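Local coordinates for TRAP dicarboxylate transporter-DctP subunit (PDB 4N6D), which probably binds a small solute, likely an organic acid, in the periplasm for uptake by a TRAP transporter, at residues Pro103-Phe108 with Pro133-Arg138; Ala123-Tyr128 with Phe139-Met144. All coordinates share one frame; numbering follows the deposited sequence.

Contact 1 of 2, residues Pro103-Phe108 with Pro133-Arg138; sequences PLSSVF and PKEFKR. With I3C (5-amino-2,4,6-triiodobenzene-1,3-dicarboxylic acid), chain C.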
ATOM      1  N   PRO A 103      -9.214   7.834 -10.317  1.00  7.29           N
ATOM      2  CA  PRO A 103      -8.374   8.974 -10.709  1.00  7.49           C
ATOM      3  C   PRO A 103      -7.931   9.842  -9.553  1.00 12.03           C
ATOM      4  O   PRO A 103      -6.868  10.468  -9.665  1.00 10.02           O
ATOM      5  CB  PRO A 103      -9.275   9.776 -11.640  1.00  9.57           C
ATOM      6  CG  PRO A 103     -10.657   9.262 -11.412  1.00 12.81           C
ATOM      7  CD  PRO A 103     -10.485   7.820 -11.062  1.00  9.08           C
ATOM      8  N   LEU A 104      -8.717   9.925  -8.485  1.00  7.95           N
ATOM      9  CA  LEU A 104      -8.270  10.741  -7.339  1.00  8.83           C
ATOM     10  C   LEU A 104      -7.373   9.943  -6.420  1.00  9.48           C
ATOM     11  O   LEU A 104      -6.229  10.344  -6.173  1.00  7.43           O
ATOM     12  CB  LEU A 104      -9.441  11.311  -6.538  1.00 11.13           C
ATOM     13  CG  LEU A 104      -8.956  12.348  -5.511  1.00 13.32           C
ATOM     14  CD1 LEU A 104      -9.856  13.568  -5.539  1.00 21.08           C
ATOM     15  CD2 LEU A 104      -8.944  11.701  -4.167  1.00 12.93           C
ATOM     16  N   SER A 105      -7.878   8.816  -5.901  1.00  6.27           N
ATOM     17  CA  SER A 105      -7.159   8.080  -4.863  1.00  7.77           C
ATOM     18  C   SER A 105      -5.863   7.467  -5.352  1.00  7.78           C
ATOM     19  O   SER A 105      -4.965   7.209  -4.550  1.00  8.52           O
ATOM     20  CB  SER A 105      -8.037   6.996  -4.232  1.00  8.10           C
ATOM     21  OG  SER A 105      -9.222   7.571  -3.665  1.00 12.30           O
ATOM     22  N   SER A 106      -5.765   7.221  -6.657  1.00  7.30           N
ATOM     23  CA  SER A 106      -4.527   6.718  -7.262  1.00  7.07           C
ATOM     24  C   SER A 106      -3.313   7.646  -7.048  1.00  8.11           C
ATOM     25  O   SER A 106      -2.178   7.267  -7.320  1.00  9.27           O
ATOM     26  CB  SER A 106      -4.731   6.461  -8.750  1.00  9.13           C
ATOM     27  OG  SER A 106      -5.077   7.640  -9.446  1.00  8.77           O
ATOM     28  N   VAL A 107      -3.560   8.867  -6.578  1.00  6.96           N
ATOM     29  CA  VAL A 107      -2.450   9.774  -6.283  1.00  7.23           C
ATOM     30  C   VAL A 107      -1.510   9.079  -5.317  1.00  7.85           C
ATOM     31  O   VAL A 107      -0.266   9.280  -5.355  1.00  8.82           O
ATOM     32  CB  VAL A 107      -2.950  11.123  -5.711  1.00  7.47           C
ATOM     33  CG1 VAL A 107      -3.549  10.949  -4.331  1.00  6.24           C
ATOM     34  CG2 VAL A 107      -1.822  12.147  -5.692  1.00 10.24           C
ATOM     35  N   PHE A 108      -2.065   8.213  -4.465  1.00  7.97           N
ATOM     36  CA  PHE A 108      -1.241   7.543  -3.455  1.00  8.59           C
ATOM     37  C   PHE A 108      -0.361   6.423  -3.996  1.00  7.57           C
ATOM     38  O   PHE A 108       0.382   5.798  -3.226  1.00  9.74           O
ATOM     39  CB  PHE A 108      -2.067   7.035  -2.273  1.00  8.71           C
ATOM     40  CG  PHE A 108      -2.208   8.048  -1.196  1.00  6.42           C
ATOM     41  CD1 PHE A 108      -1.262   8.121  -0.196  1.00 13.88           C
ATOM     42  CD2 PHE A 108      -3.229   8.974  -1.221  1.00  7.65           C
ATOM     43  CE1 PHE A 108      -1.348   9.074   0.794  1.00 13.45           C
ATOM     44  CE2 PHE A 108      -3.312   9.946  -0.201  1.00  9.07           C
ATOM     45  CZ  PHE A 108      -2.348   9.986   0.777  1.00 12.58           C
ATOM     46  N   PRO A 133     -14.479  11.172  -3.367  1.00  9.42           N
ATOM     47  CA  PRO A 133     -14.471  11.121  -4.829  1.00  9.22           C
ATOM     48  C   PRO A 133     -15.513  10.163  -5.413  1.00 10.17           C
ATOM     49  O   PRO A 133     -15.836   9.097  -4.857  1.00 12.36           O
ATOM     50  CB  PRO A 133     -13.054  10.657  -5.152  1.00 11.91           C
ATOM     51  CG  PRO A 133     -12.624   9.937  -3.969  1.00 11.93           C
ATOM     52  CD  PRO A 133     -13.233  10.645  -2.795  1.00 12.62           C
ATOM     53  N   LYS A 134     -16.047  10.560  -6.549  1.00 11.74           N
ATOM     54  CA  LYS A 134     -17.133   9.811  -7.152  1.00 11.15           C
ATOM     55  C   LYS A 134     -16.711   8.431  -7.638  1.00 12.24           C
ATOM     56  O   LYS A 134     -17.575   7.579  -7.933  1.00 12.11           O
ATOM     57  CB  LYS A 134     -17.753  10.610  -8.289  1.00 20.05           C
ATOM     58  CG  LYS A 134     -16.770  11.128  -9.293  1.00 24.19           C
ATOM     59  CD  LYS A 134     -17.445  12.121 -10.234  1.00 32.87           C
ATOM     60  CE  LYS A 134     -17.811  11.460 -11.539  1.00 38.93           C
ATOM     61  NZ  LYS A 134     -16.607  11.071 -12.317  1.00 45.16           N
ATOM     62  N   GLU A 135     -15.402   8.189  -7.725  1.00 10.26           N
ATOM     63  CA  GLU A 135     -14.922   6.856  -8.077  1.00  9.93           C
ATOM     64  C   GLU A 135     -15.439   5.786  -7.116  1.00  9.98           C
ATOM     65  O   GLU A 135     -15.502   4.581  -7.463  1.00 11.08           O
ATOM     66  CB  GLU A 135     -13.392   6.810  -8.138  1.00  8.35           C
ATOM     67  CG  GLU A 135     -12.692   7.138  -6.847  1.00  6.75           C
ATOM     68  CD  GLU A 135     -11.344   7.831  -7.055  1.00  7.78           C
ATOM     69  OE1 GLU A 135     -11.225   8.628  -8.007  1.00  8.81           O
ATOM     70  OE2 GLU A 135     -10.424   7.566  -6.261  1.00  8.50           O
ATOM     71  N   PHE A 136     -15.824   6.201  -5.914  1.00  9.20           N
ATOM     72  CA  PHE A 136     -16.351   5.249  -4.926  1.00  9.03           C
ATOM     73  C   PHE A 136     -17.853   5.347  -4.717  1.00 10.07           C
ATOM     74  O   PHE A 136     -18.385   4.757  -3.785  1.00 11.62           O
ATOM     75  CB  PHE A 136     -15.646   5.411  -3.574  1.00 11.71           C
ATOM     76  CG  PHE A 136     -14.227   4.929  -3.570  1.00  9.83           C
ATOM     77  CD1 PHE A 136     -13.953   3.586  -3.688  1.00 13.16           C
ATOM     78  CD2 PHE A 136     -13.172   5.817  -3.438  1.00 14.93           C
ATOM     79  CE1 PHE A 136     -12.640   3.128  -3.676  1.00 16.69           C
ATOM     80  CE2 PHE A 136     -11.844   5.351  -3.435  1.00 14.85           C
ATOM     81  CZ  PHE A 136     -11.603   4.021  -3.557  1.00 13.73           C
ATOM     82  N   LYS A 137     -18.543   6.063  -5.588  1.00 10.46           N
ATOM     83  CA  LYS A 137     -19.948   6.383  -5.353  1.00 12.73           C
ATOM     84  C   LYS A 137     -20.879   5.174  -5.272  1.00 14.52           C
ATOM     85  O   LYS A 137     -21.956   5.263  -4.669  1.00 13.10           O
ATOM     86  CB  LYS A 137     -20.468   7.335  -6.436  1.00 18.64           C
ATOM     87  CG  LYS A 137     -20.714   6.651  -7.781  1.00 20.05           C
ATOM     88  CD  LYS A 137     -21.363   7.590  -8.790  1.00 31.87           C
ATOM     89  CE  LYS A 137     -22.593   6.964  -9.432  1.00 39.77           C
ATOM     90  NZ  LYS A 137     -22.573   7.115 -10.925  1.00 45.20           N
ATOM     91  N   ARG A 138     -20.472   4.048  -5.846  1.00 10.34           N
ATOM     92  CA  ARG A 138     -21.304   2.846  -5.851  1.00 12.56           C
ATOM     93  C   ARG A 138     -21.209   2.053  -4.558  1.00 11.49           C
ATOM     94  O   ARG A 138     -21.980   1.110  -4.355  1.00 11.04           O
ATOM     95  CB  ARG A 138     -20.894   1.944  -6.994  1.00 16.47           C
ATOM     96  CG  ARG A 138     -21.035   2.617  -8.334  1.00 23.63           C
ATOM     97  CD  ARG A 138     -22.124   2.016  -9.144  1.00 25.99           C
ATOM     98  NE  ARG A 138     -22.094   2.558 -10.499  1.00 22.36           N
ATOM     99  CZ  ARG A 138     -23.016   3.346 -11.029  1.00 25.27           C
ATOM    100  NH1 ARG A 138     -22.870   3.772 -12.281  1.00 27.04           N
ATOM    101  NH2 ARG A 138     -24.084   3.703 -10.323  1.00 29.55           N
TER
HETATM  102  I3  I3C C 402     -29.282   1.906 -11.906  0.66 23.13           I
HETATM  103  I2  I3C C 402     -23.590  -0.150 -12.392  0.66 22.85           I
HETATM  104  I1  I3C C 402     -28.129  -3.959 -11.561  0.66 34.75           I
HETATM  105  O8  I3C C 402     -30.463  -1.334 -12.648  0.66 22.53           O
HETATM  106  O9  I3C C 402     -30.218  -1.392 -10.460  0.66 28.10           O
HETATM  107  C10 I3C C 402     -25.163  -2.871 -12.005  0.66 23.24           C
HETATM  108  N13 I3C C 402     -26.040   1.960 -12.286  0.66 30.53           N
HETATM  109  C1  I3C C 402     -28.307  -0.947 -11.787  0.66 24.20           C
HETATM  110  C6  I3C C 402     -27.862   0.351 -11.947  0.66 14.95           C
HETATM  111  C5  I3C C 402     -26.516   0.626 -12.123  0.66 26.74           C
HETATM  112  C4  I3C C 402     -25.648  -0.438 -12.147  0.66 20.17           C
HETATM  113  C3  I3C C 402     -26.100  -1.730 -11.981  0.66 19.18           C
HETATM  114  C2  I3C C 402     -27.430  -1.996 -11.811  0.66 26.74           C
HETATM  115  C7  I3C C 402     -29.746  -1.240 -11.615  0.66 24.07           C
HETATM  116  O11 I3C C 402     -24.644  -3.310 -10.946  0.66 27.37           O
HETATM  117  O12 I3C C 402     -24.914  -3.395 -13.117  0.66 21.67           O
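The carboxylate of E135 spans two consecutive backbone N-H groups, those of L104 and S105. E135 OE1 accepts from L104 N in a nearly straight bond of 2.9 Å. E135 OE2 accepts from S105 N, also at 2.9 Å; each oxygen uses its syn lone pair, so the carboxylate faces the peptide backbone as a two-pronged acceptor. In this periplasmic-binding-protein fold of the DctP family, the pair ties the loops before and after helix 117-131 together. S105 opens a 3-10 segment that runs through F108 and beyond. The hydroxyl of S105 adds a third bond, OG to E135 OE2 at 2.9 Å, and meets that oxygen nearly along its C-O bond. Three donors thus fix the position and rotation of the carboxylate, and would probably favour its ionised form. E135 gets there with CG held between its own backbone N and carbonyl carbon (chi1 61°) and a bend at chi2.

Packing surrounds this grip. The P103 ring slides past E135, with P103 CD 3.2 Å from E135 OE1. S105 OG lies at the edge of the F136 ring, 3.4 Å from F136 CE2 and near the ring plane; F102 meets the same ring. L104 and P133 cross at about a right angle, L104 CB to P133 CB at 3.9 Å, and L127 and V325 touch L104 as well. At the far end of 133-138, one face of the R138 guanidinium receives the bound triiodo compound I3C, with R138 NH2 3.3 Å from the amine N13, and K137 CE lies over the other face.

Contact 2 of 2, residues Ala123-Tyr128 with Phe139-Met144; sequences ALWDLY and FKVLTM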
ATOM      1  N   ALA A 123      -3.091   9.323   5.941  1.00  8.86           N
ATOM      2  CA  ALA A 123      -3.230  10.389   4.949  1.00  9.02           C
ATOM      3  C   ALA A 123      -4.230   9.992   3.868  1.00  7.47           C
ATOM      4  O   ALA A 123      -5.048  10.806   3.440  1.00  8.35           O
ATOM      5  CB  ALA A 123      -1.883  10.768   4.322  1.00  7.04           C
ATOM      6  N   LEU A 124      -4.181   8.733   3.433  1.00  7.70           N
ATOM      7  CA  LEU A 124      -5.120   8.243   2.421  1.00  7.43           C
ATOM      8  C   LEU A 124      -6.577   8.342   2.891  1.00  7.83           C
ATOM      9  O   LEU A 124      -7.457   8.812   2.138  1.00  8.67           O
ATOM     10  CB  LEU A 124      -4.763   6.807   2.037  1.00  5.87           C
ATOM     11  CG  LEU A 124      -5.669   6.064   1.054  1.00  8.55           C
ATOM     12  CD1 LEU A 124      -5.745   6.712  -0.319  1.00  8.05           C
ATOM     13  CD2 LEU A 124      -5.157   4.668   0.990  1.00  7.56           C
ATOM     14  N   TRP A 125      -6.829   7.895   4.113  1.00  9.42           N
ATOM     15  CA  TRP A 125      -8.181   7.948   4.683  1.00  9.12           C
ATOM     16  C   TRP A 125      -8.653   9.401   4.783  1.00  9.00           C
ATOM     17  O   TRP A 125      -9.801   9.723   4.432  1.00  9.82           O
ATOM     18  CB  TRP A 125      -8.203   7.273   6.064  1.00  7.39           C
ATOM     19  CG  TRP A 125      -9.528   7.404   6.706  1.00  8.87           C
ATOM     20  CD1 TRP A 125      -9.855   8.230   7.745  1.00 12.94           C
ATOM     21  CD2 TRP A 125     -10.735   6.747   6.319  1.00  9.91           C
ATOM     22  NE1 TRP A 125     -11.194   8.118   8.035  1.00 11.54           N
ATOM     23  CE2 TRP A 125     -11.753   7.198   7.185  1.00 10.28           C
ATOM     24  CE3 TRP A 125     -11.053   5.810   5.328  1.00  9.92           C
ATOM     25  CZ2 TRP A 125     -13.068   6.755   7.084  1.00 14.31           C
ATOM     26  CZ3 TRP A 125     -12.363   5.354   5.243  1.00 10.56           C
ATOM     27  CH2 TRP A 125     -13.348   5.821   6.115  1.00 12.19           C
ATOM     28  N   ASP A 126      -7.778  10.286   5.268  1.00  8.29           N
ATOM     29  CA  ASP A 126      -8.133  11.693   5.357  1.00  7.63           C
ATOM     30  C   ASP A 126      -8.424  12.307   3.982  1.00 10.36           C
ATOM     31  O   ASP A 126      -9.348  13.124   3.838  1.00 11.06           O
ATOM     32  CB  ASP A 126      -7.042  12.534   6.035  1.00 10.07           C
ATOM     33  CG  ASP A 126      -7.017  12.391   7.538  1.00 13.88           C
ATOM     34  OD1 ASP A 126      -7.931  11.763   8.116  1.00 12.74           O
ATOM     35  OD2 ASP A 126      -6.095  12.986   8.148  1.00 13.91           O
ATOM     36  N   LEU A 127      -7.629  11.947   2.976  1.00  6.94           N
ATOM     37  CA  LEU A 127      -7.842  12.498   1.657  1.00  6.36           C
ATOM     38  C   LEU A 127      -9.192  12.038   1.123  1.00  9.59           C
ATOM     39  O   LEU A 127      -9.944  12.836   0.558  1.00  9.27           O
ATOM     40  CB  LEU A 127      -6.708  12.121   0.692  1.00  7.47           C
ATOM     41  CG  LEU A 127      -6.823  12.824  -0.656  1.00  9.20           C
ATOM     42  CD1 LEU A 127      -6.315  14.277  -0.564  1.00 10.87           C
ATOM     43  CD2 LEU A 127      -6.092  12.056  -1.768  1.00  9.28           C
ATOM     44  N   TYR A 128      -9.486  10.752   1.294  1.00  9.83           N
ATOM     45  CA  TYR A 128     -10.767  10.207   0.871  1.00 14.51           C
ATOM     46  C   TYR A 128     -11.911  10.923   1.577  1.00 12.51           C
ATOM     47  O   TYR A 128     -12.888  11.317   0.944  1.00 10.96           O
ATOM     48  CB  TYR A 128     -10.852   8.688   1.118  1.00 10.97           C
ATOM     49  CG  TYR A 128     -12.292   8.239   1.091  1.00 10.62           C
ATOM     50  CD1 TYR A 128     -12.967   8.116  -0.114  1.00 16.85           C
ATOM     51  CD2 TYR A 128     -12.993   8.053   2.271  1.00 17.77           C
ATOM     52  CE1 TYR A 128     -14.288   7.770  -0.138  1.00 16.99           C
ATOM     53  CE2 TYR A 128     -14.319   7.706   2.247  1.00 25.85           C
ATOM     54  CZ  TYR A 128     -14.949   7.569   1.050  1.00 24.44           C
ATOM     55  OH  TYR A 128     -16.280   7.220   1.033  1.00 42.81           O
ATOM     56  N   PHE A 139     -20.258   2.421  -3.706  1.00 10.58           N
ATOM     57  CA  PHE A 139     -19.949   1.633  -2.510  1.00 10.59           C
ATOM     58  C   PHE A 139     -19.997   2.451  -1.238  1.00 10.31           C
ATOM     59  O   PHE A 139     -19.892   3.679  -1.276  1.00 11.72           O
ATOM     60  CB  PHE A 139     -18.532   1.068  -2.611  1.00 11.93           C
ATOM     61  CG  PHE A 139     -18.288   0.285  -3.847  1.00  9.30           C
ATOM     62  CD1 PHE A 139     -18.845  -0.971  -4.007  1.00  9.38           C
ATOM     63  CD2 PHE A 139     -17.495   0.791  -4.851  1.00 10.92           C
ATOM     64  CE1 PHE A 139     -18.614  -1.709  -5.166  1.00 11.20           C
ATOM     65  CE2 PHE A 139     -17.279   0.070  -6.015  1.00 14.08           C
ATOM     66  CZ  PHE A 139     -17.830  -1.170  -6.172  1.00 11.48           C
ATOM     67  N   LYS A 140     -20.138   1.777  -0.108  1.00  9.51           N
ATOM     68  CA  LYS A 140     -19.699   2.346   1.159  1.00  8.99           C
ATOM     69  C   LYS A 140     -18.215   2.023   1.318  1.00  9.78           C
ATOM     70  O   LYS A 140     -17.818   0.861   1.229  1.00  8.64           O
ATOM     71  CB  LYS A 140     -20.472   1.760   2.331  1.00  9.82           C
ATOM     72  CG  LYS A 140     -19.864   2.142   3.693  1.00  8.95           C
ATOM     73  CD  LYS A 140     -19.959   3.637   3.980  1.00 14.32           C
ATOM     74  CE  LYS A 140     -19.426   3.933   5.374  1.00 17.67           C
ATOM     75  NZ  LYS A 140     -19.688   5.319   5.800  1.00 20.28           N
ATOM     76  N   VAL A 141     -17.391   3.047   1.519  1.00  9.27           N
ATOM     77  CA  VAL A 141     -15.984   2.827   1.785  1.00  6.86           C
ATOM     78  C   VAL A 141     -15.803   2.622   3.287  1.00  9.07           C
ATOM     79  O   VAL A 141     -15.998   3.563   4.069  1.00 10.49           O
ATOM     80  CB  VAL A 141     -15.124   3.989   1.274  1.00  7.65           C
ATOM     81  CG1 VAL A 141     -13.672   3.767   1.632  1.00  8.70           C
ATOM     82  CG2 VAL A 141     -15.285   4.140  -0.248  1.00 11.01           C
ATOM     83  N   LEU A 142     -15.486   1.394   3.691  1.00  7.21           N
ATOM     84  CA  LEU A 142     -15.427   1.044   5.112  1.00  6.39           C
ATOM     85  C   LEU A 142     -14.120   1.493   5.748  1.00  7.44           C
ATOM     86  O   LEU A 142     -14.107   1.863   6.923  1.00  8.37           O
ATOM     87  CB  LEU A 142     -15.578  -0.465   5.318  1.00  8.60           C
ATOM     88  CG  LEU A 142     -16.976  -0.967   4.969  1.00  7.23           C
ATOM     89  CD1 LEU A 142     -16.979  -2.475   5.071  1.00  7.39           C
ATOM     90  CD2 LEU A 142     -17.974  -0.366   5.912  1.00  8.00           C
ATOM     91  N   THR A 143     -13.023   1.367   5.012  1.00  7.59           N
ATOM     92  CA  THR A 143     -11.718   1.876   5.463  1.00  7.18           C
ATOM     93  C   THR A 143     -10.784   1.917   4.257  1.00  7.81           C
ATOM     94  O   THR A 143     -11.133   1.449   3.170  1.00  6.81           O
ATOM     95  CB  THR A 143     -11.083   1.057   6.634  1.00  7.93           C
ATOM     96  OG1 THR A 143      -9.999   1.809   7.202  1.00  8.11           O
ATOM     97  CG2 THR A 143     -10.574  -0.279   6.159  1.00  9.24           C
ATOM     98  N   MET A 144      -9.623   2.525   4.438  1.00  6.42           N
ATOM     99  CA  MET A 144      -8.570   2.498   3.432  1.00  6.64           C
ATOM    100  C   MET A 144      -7.263   2.377   4.168  1.00  7.64           C
ATOM    101  O   MET A 144      -7.169   2.708   5.350  1.00  9.48           O
ATOM    102  CB  MET A 144      -8.558   3.760   2.588  1.00  9.89           C
ATOM    103  CG  MET A 144      -9.871   3.961   1.837  1.00 14.71           C
ATOM    104  SD  MET A 144      -9.822   5.458   0.878  1.00 16.45           S
ATOM    105  CE  MET A 144      -9.020   4.838  -0.594  1.00 16.07           C
TER
HETATM  106  O   HOH W   1     -18.327   5.766   1.340  1.00 13.08           O
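Helix 117-131 leans on 139-146, an outermost strand of the five-stranded mixed sheet, through L124, W125 and Y128 on the helix and V141, T143 and M144 on the strand. The axes of the two segments run roughly antiparallel, at 145°, and approach to 8.2 Å. M144 reaches all three helix residues. Its CB and CE touch L124, the methyl lying 3.8 Å from L124 CD1; its CG faces W125 CE3; and its sulfur is 3.4 Å from Y128 CB, making an oblique Met-aromatic contact with the tyrosine ring. The bend at chi3 (85°) turns CE out of the line of the chain and back against the leucine.

Helix-on-sheet layering of this kind belongs to the alpha/beta lobes of periplasmic binding proteins. Helix 249-285 flanks the contact: its R260 and A263 touch W125, and A263 also touches T143. Strand 234-240 pairs with 139-146 through K140 and L142.

V141 comes against Y128 from the opposite direction: CG1 sits over one face of the ring, 4.2 Å from its centroid and 17° off the normal, a CH-pi contact. V141 CB is 3.4 Å from Y128 OH, which also hydrogen-bonds a water that accepts from V141 N at 2.9 Å, giving that strand N-H a partner beside the helix. W125 meets mainly backbone: CZ3 reaches T143 CA at 3.5 Å, and V141 O lies at the edge of the indole near its plane. The T143 hydroxyl OG1 is bound to G259 O.

Overall arrangement
The two contacts lie side by side, centres about 9 Å apart, and their segments alternate along the chain: 103-108, 123-128, 133-138, then 139-144, the last two directly continuous. Residues from both contacts meet in the interior. F108 CZ comes within 3.5 Å of L124 N, F136 CG within 3.6 Å of V141 CG2, and P133 CD within 3.7 Å of Y128 CD1. F108, F136 and P133 of contact 1 therefore pack on A123 and L124, V141 and Y128 of contact 2, and the two contacts form one continuous interior. I3C, a compound used for phasing, touches contact 1 through R138 and is also hydrogen-bonded to R81.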